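Local coordinates for protein tryptophan halogenase (Shewanella frigidimarina, PDB 2PYX) that probably acts as a flavin-dependent halogenase that uses FAD to chlorinate or brominate the indole ring of tryptophan, at residues V191-N203 with E210-G222. Sequence-based numbering, arbitrary orientation.
Sequences VTHIRDHVSQIIN and EKLITKQNGEISG
Strands 198-203 and 210-214 pair as an antiparallel beta hairpin, and the turn that follows the second strand is tied to Asp196, just ahead of the first. Asp196 is buried, and its short side chain holds a carboxylate close to the backbone, where it can gather N-H groups. Asp196 OD2 receives Gln216 N on its syn lone pair at 2.9 Å, while Asn217 ND2, 2.8 Å away, comes from above the carboxylate plane along an almost straight bond (175°). With CG anti to the backbone N (chi1 -158°), the carboxylate reaches this turn, and OD1 takes the N-H of His197. Thr214 completes the turn as an ST motif: OG1 accepts from Asn217 N and donates to Gly218 O. Gly218 has a positive phi, which glycine adopts more readily than residues with a side chain. A water joins Asn217 ND2, Gln216 OE1 and Arg195 O.

Within the hairpin, Ile213 O accepts from both Ser199 N (2.7 Å) and Gln200 N (3.1 Å), a classic beta bulge that shifts the register by one residue. On one face, branched Ile202 lays CG1 against Ile213 CG1 at 3.8 Å, and Gln200 runs alongside Ile213, its amide beside the isoleucine's tip, OE1 3.4 Å from Ile213 CD1. Leu212 occupies the other face, where CD2 meets Ile201 CG2 at 3.9 Å and the side chain also packs on strands 9-13 and 44-49. Ile194 and Ile220 meet tip to tip, CD1 to CD1 at 3.6 Å. Val198, on the first strand, is a predicted FAD-binding residue. With strand 219-221 the hairpin forms a three-stranded antiparallel meander beside the parallel Rossmann-type sheet, as in related flavoproteins.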
loop_
_atom_site.group_PDB
_atom_site.type_symbol
_atom_site.label_atom_id
_atom_site.label_comp_id
_atom_site.label_asym_id
_atom_site.label_seq_id
_atom_site.Cartn_x
_atom_site.Cartn_y
_atom_site.Cartn_z
ATOM N N VAL A 191 -7.133 -0.609 -24.952
ATOM C CA VAL A 191 -7.968 -1.484 -24.141
ATOM C C VAL A 191 -9.446 -1.302 -24.528
ATOM O O VAL A 191 -9.937 -0.165 -24.656
ATOM C CB VAL A 191 -7.722 -1.230 -22.650
ATOM C CG1 VAL A 191 -8.638 -2.085 -21.782
ATOM C CG2 VAL A 191 -6.251 -1.552 -22.353
ATOM N N THR A 192 -10.126 -2.418 -24.750
ATOM C CA THR A 192 -11.569 -2.414 -25.029
ATOM C C THR A 192 -12.337 -2.384 -23.724
ATOM O O THR A 192 -12.067 -3.177 -22.820
ATOM C CB THR A 192 -11.958 -3.616 -25.843
ATOM O OG1 THR A 192 -11.253 -3.589 -27.100
ATOM C CG2 THR A 192 -13.480 -3.633 -26.092
ATOM N N HIS A 193 -13.294 -1.457 -23.619
ATOM C CA HIS A 193 -14.062 -1.235 -22.403
ATOM C C HIS A 193 -15.512 -1.649 -22.671
ATOM O O HIS A 193 -16.140 -1.161 -23.622
ATOM C CB HIS A 193 -13.973 0.243 -22.056
ATOM C CG HIS A 193 -14.525 0.621 -20.722
ATOM N ND1 HIS A 193 -14.733 1.931 -20.346
ATOM C CD2 HIS A 193 -14.860 -0.137 -19.650
ATOM C CE1 HIS A 193 -15.175 1.962 -19.103
ATOM N NE2 HIS A 193 -15.286 0.718 -18.663
ATOM N N ILE A 194 -16.041 -2.532 -21.841
ATOM C CA ILE A 194 -17.464 -2.931 -21.929
ATOM C C ILE A 194 -18.082 -2.596 -20.601
ATOM O O ILE A 194 -17.558 -2.991 -19.556
ATOM C CB ILE A 194 -17.648 -4.425 -22.206
ATOM C CG1 ILE A 194 -17.053 -4.798 -23.550
ATOM C CG2 ILE A 194 -19.144 -4.799 -22.140
ATOM C CD1 ILE A 194 -17.028 -6.291 -23.796
ATOM N N ARG A 195 -19.183 -1.830 -20.616
ATOM C CA ARG A 195 -19.938 -1.532 -19.404
ATOM C C ARG A 195 -21.165 -2.427 -19.356
ATOM O O ARG A 195 -22.158 -2.134 -20.041
ATOM C CB ARG A 195 -20.407 -0.076 -19.408
ATOM C CG ARG A 195 -19.322 0.976 -19.259
ATOM C CD ARG A 195 -18.576 0.816 -17.951
ATOM N NE ARG A 195 -18.408 2.094 -17.253
ATOM C CZ ARG A 195 -18.956 2.408 -16.082
ATOM N NH1 ARG A 195 -19.717 1.539 -15.422
ATOM N NH2 ARG A 195 -18.725 3.602 -15.555
ATOM N N ASP A 196 -21.113 -3.501 -18.575
ATOM C CA ASP A 196 -22.189 -4.511 -18.550
ATOM C C ASP A 196 -22.051 -5.485 -17.388
ATOM O O ASP A 196 -21.018 -5.509 -16.709
ATOM C CB ASP A 196 -22.144 -5.299 -19.868
ATOM C CG ASP A 196 -23.480 -5.974 -20.217
ATOM O OD1 ASP A 196 -24.441 -5.875 -19.421
ATOM O OD2 ASP A 196 -23.530 -6.579 -21.310
ATOM N N HIS A 197 -23.085 -6.296 -17.164
ATOM C CA HIS A 197 -23.044 -7.379 -16.178
ATOM C C HIS A 197 -22.678 -8.702 -16.808
ATOM O O HIS A 197 -22.949 -8.933 -17.995
ATOM C CB HIS A 197 -24.410 -7.539 -15.513
ATOM C CG HIS A 197 -24.938 -6.274 -14.935
ATOM N ND1 HIS A 197 -25.670 -5.370 -15.674
ATOM C CD2 HIS A 197 -24.821 -5.744 -13.694
ATOM C CE1 HIS A 197 -26.001 -4.347 -14.906
ATOM N NE2 HIS A 197 -25.497 -4.549 -13.702
ATOM N N VAL A 198 -22.088 -9.583 -16.009
ATOM C CA VAL A 198 -21.786 -10.948 -16.434
ATOM C C VAL A 198 -22.897 -11.836 -15.902
ATOM O O VAL A 198 -23.119 -11.922 -14.686
ATOM C CB VAL A 198 -20.427 -11.418 -15.916
ATOM C CG1 VAL A 198 -20.166 -12.864 -16.269
ATOM C CG2 VAL A 198 -19.327 -10.504 -16.494
ATOM N N SER A 199 -23.595 -12.490 -16.821
ATOM C CA SER A 199 -24.721 -13.338 -16.450
ATOM C C SER A 199 -24.315 -14.785 -16.211
ATOM O O SER A 199 -24.890 -15.459 -15.352
ATOM C CB SER A 199 -25.796 -13.281 -17.530
ATOM O OG SER A 199 -26.348 -11.978 -17.617
ATOM N N GLN A 200 -23.383 -15.291 -17.006
ATOM C CA GLN A 200 -22.859 -16.643 -16.807
ATOM C C GLN A 200 -21.371 -16.668 -16.998
ATOM O O GLN A 200 -20.844 -15.935 -17.836
ATOM C CB GLN A 200 -23.413 -17.635 -17.817
ATOM C CG GLN A 200 -24.889 -17.853 -17.756
ATOM C CD GLN A 200 -25.344 -18.734 -18.876
ATOM O OE1 GLN A 200 -25.987 -18.260 -19.831
ATOM N NE2 GLN A 200 -25.009 -20.005 -18.802
ATOM N N ILE A 201 -20.715 -17.557 -16.262
ATOM C CA ILE A 201 -19.318 -17.876 -16.444
ATOM C C ILE A 201 -19.276 -19.322 -16.926
ATOM O O ILE A 201 -19.743 -20.241 -16.223
ATOM C CB ILE A 201 -18.536 -17.764 -15.099
ATOM C CG1 ILE A 201 -18.848 -16.422 -14.437
ATOM C CG2 ILE A 201 -17.041 -18.021 -15.304
ATOM C CD1 ILE A 201 -18.399 -16.324 -12.989
ATOM N N ILE A 202 -18.713 -19.530 -18.110
ATOM C CA ILE A 202 -18.708 -20.840 -18.765
ATOM C C ILE A 202 -17.324 -21.457 -18.736
ATOM O O ILE A 202 -16.339 -20.813 -19.150
ATOM C CB ILE A 202 -19.118 -20.709 -20.258
ATOM C CG1 ILE A 202 -20.375 -19.866 -20.396
ATOM C CG2 ILE A 202 -19.257 -22.072 -20.917
ATOM C CD1 ILE A 202 -21.509 -20.375 -19.649
ATOM N N ASN A 203 -17.241 -22.707 -18.294
ATOM C CA ASN A 203 -15.992 -23.415 -18.282
ATOM C C ASN A 203 -15.839 -24.287 -19.489
ATOM O O ASN A 203 -16.829 -24.696 -20.097
ATOM C CB ASN A 203 -15.905 -24.289 -17.031
ATOM C CG ASN A 203 -15.711 -23.467 -15.750
ATOM O OD1 ASN A 203 -15.459 -22.251 -15.786
ATOM N ND2 ASN A 203 -15.835 -24.140 -14.605
ATOM N N GLU A 210 -13.816 -20.347 -19.969
ATOM C CA GLU A 210 -13.727 -20.260 -21.429
ATOM C C GLU A 210 -14.314 -18.955 -21.942
ATOM O O GLU A 210 -13.785 -18.313 -22.843
ATOM C CB GLU A 210 -14.513 -21.430 -22.018
ATOM C CG GLU A 210 -14.664 -21.407 -23.489
ATOM C CD GLU A 210 -15.435 -22.611 -23.931
ATOM O OE1 GLU A 210 -14.792 -23.666 -24.086
ATOM O OE2 GLU A 210 -16.680 -22.506 -24.036
ATOM N N LYS A 211 -15.429 -18.550 -21.383
ATOM C CA LYS A 211 -16.101 -17.376 -21.858
ATOM C C LYS A 211 -17.089 -16.871 -20.842
ATOM O O LYS A 211 -17.467 -17.585 -19.904
ATOM C CB LYS A 211 -16.775 -17.630 -23.222
ATOM C CG LYS A 211 -17.918 -18.602 -23.170
ATOM C CD LYS A 211 -18.391 -18.939 -24.573
ATOM C CE LYS A 211 -19.473 -20.011 -24.571
ATOM N NZ LYS A 211 -19.753 -20.445 -25.991
ATOM N N LEU A 212 -17.448 -15.603 -20.996
ATOM C CA LEU A 212 -18.447 -14.967 -20.175
ATOM C C LEU A 212 -19.624 -14.624 -21.051
ATOM O O LEU A 212 -19.444 -14.170 -22.166
ATOM C CB LEU A 212 -17.919 -13.694 -19.533
ATOM C CG LEU A 212 -16.628 -13.870 -18.756
ATOM C CD1 LEU A 212 -16.223 -12.514 -18.211
ATOM C CD2 LEU A 212 -16.803 -14.867 -17.617
ATOM N N ILE A 213 -20.829 -14.881 -20.546
ATOM C CA ILE A 213 -22.013 -14.468 -21.252
ATOM C C ILE A 213 -22.501 -13.233 -20.532
ATOM O O ILE A 213 -22.825 -13.280 -19.337
ATOM C CB ILE A 213 -23.082 -15.574 -21.327
ATOM C CG1 ILE A 213 -22.442 -16.902 -21.716
ATOM C CG2 ILE A 213 -24.084 -15.157 -22.348
ATOM C CD1 ILE A 213 -23.409 -17.982 -22.098
ATOM N N THR A 214 -22.438 -12.107 -21.235
ATOM C CA THR A 214 -22.838 -10.827 -20.689
ATOM C C THR A 214 -24.335 -10.643 -20.834
ATOM O O THR A 214 -24.991 -11.378 -21.584
ATOM C CB THR A 214 -22.100 -9.604 -21.315
ATOM O OG1 THR A 214 -22.465 -9.422 -22.693
ATOM C CG2 THR A 214 -20.570 -9.784 -21.184
ATOM N N LYS A 215 -24.865 -9.685 -20.082
ATOM C CA LYS A 215 -26.304 -9.433 -20.102
ATOM C C LYS A 215 -26.770 -8.826 -21.441
ATOM O O LYS A 215 -27.846 -9.192 -21.945
ATOM C CB LYS A 215 -26.687 -8.534 -18.935
ATOM C CG LYS A 215 -28.181 -8.361 -18.776
ATOM C CD LYS A 215 -28.537 -7.852 -17.404
ATOM C CE LYS A 215 -30.048 -7.858 -17.229
ATOM N NZ LYS A 215 -30.470 -7.369 -15.877
ATOM N N GLN A 216 -25.970 -7.938 -22.033
ATOM C CA GLN A 216 -26.323 -7.306 -23.305
ATOM C C GLN A 216 -25.212 -7.091 -24.343
ATOM O O GLN A 216 -25.413 -6.366 -25.320
ATOM C CB GLN A 216 -27.004 -5.963 -23.027
ATOM C CG GLN A 216 -26.136 -4.887 -22.447
ATOM C CD GLN A 216 -26.931 -3.627 -22.125
ATOM O OE1 GLN A 216 -26.391 -2.510 -22.142
ATOM N NE2 GLN A 216 -28.220 -3.800 -21.825
ATOM N N ASN A 217 -24.049 -7.718 -24.161
ATOM C CA ASN A 217 -22.947 -7.610 -25.132
ATOM C C ASN A 217 -22.536 -8.969 -25.691
ATOM O O ASN A 217 -21.422 -9.152 -26.218
ATOM C CB ASN A 217 -21.738 -6.899 -24.492
ATOM C CG ASN A 217 -21.914 -5.391 -24.423
ATOM O OD1 ASN A 217 -21.514 -4.667 -25.342
ATOM N ND2 ASN A 217 -22.533 -4.910 -23.349
ATOM N N GLY A 218 -23.419 -9.947 -25.571
ATOM C CA GLY A 218 -23.141 -11.280 -26.081
ATOM C C GLY A 218 -22.064 -12.009 -25.292
ATOM O O GLY A 218 -21.830 -11.720 -24.103
ATOM N N GLU A 219 -21.445 -12.972 -25.956
ATOM C CA GLU A 219 -20.421 -13.845 -25.352
ATOM C C GLU A 219 -19.039 -13.223 -25.571
ATOM O O GLU A 219 -18.712 -12.789 -26.679
ATOM C CB GLU A 219 -20.451 -15.240 -25.957
ATOM C CG GLU A 219 -21.801 -15.897 -25.930
ATOM C CD GLU A 219 -21.746 -17.345 -26.353
ATOM O OE1 GLU A 219 -20.718 -17.773 -26.926
ATOM O OE2 GLU A 219 -22.744 -18.053 -26.111
ATOM N N ILE A 220 -18.254 -13.169 -24.488
ATOM C CA ILE A 220 -16.914 -12.614 -24.516
ATOM C C ILE A 220 -15.996 -13.773 -24.162
ATOM O O ILE A 220 -16.025 -14.256 -23.011
ATOM C CB ILE A 220 -16.758 -11.475 -23.494
ATOM C CG1 ILE A 220 -17.756 -10.340 -23.756
ATOM C CG2 ILE A 220 -15.318 -10.901 -23.508
ATOM C CD1 ILE A 220 -17.509 -9.586 -25.054
ATOM N N SER A 221 -15.197 -14.216 -25.127
ATOM C CA SER A 221 -14.295 -15.344 -24.938
ATOM C C SER A 221 -12.909 -14.837 -24.589
ATOM O O SER A 221 -12.510 -13.763 -25.017
ATOM C CB SER A 221 -14.223 -16.207 -26.203
ATOM O OG SER A 221 -15.486 -16.830 -26.495
ATOM N N GLY A 222 -12.199 -15.618 -23.779
ATOM C CA GLY A 222 -10.825 -15.288 -23.459
ATOM C C GLY A 222 -10.067 -16.490 -22.952
ATOM O O GLY A 222 -10.641 -17.581 -22.753
HETATM O O HOH W 1 -23.184 -2.387 -22.524
#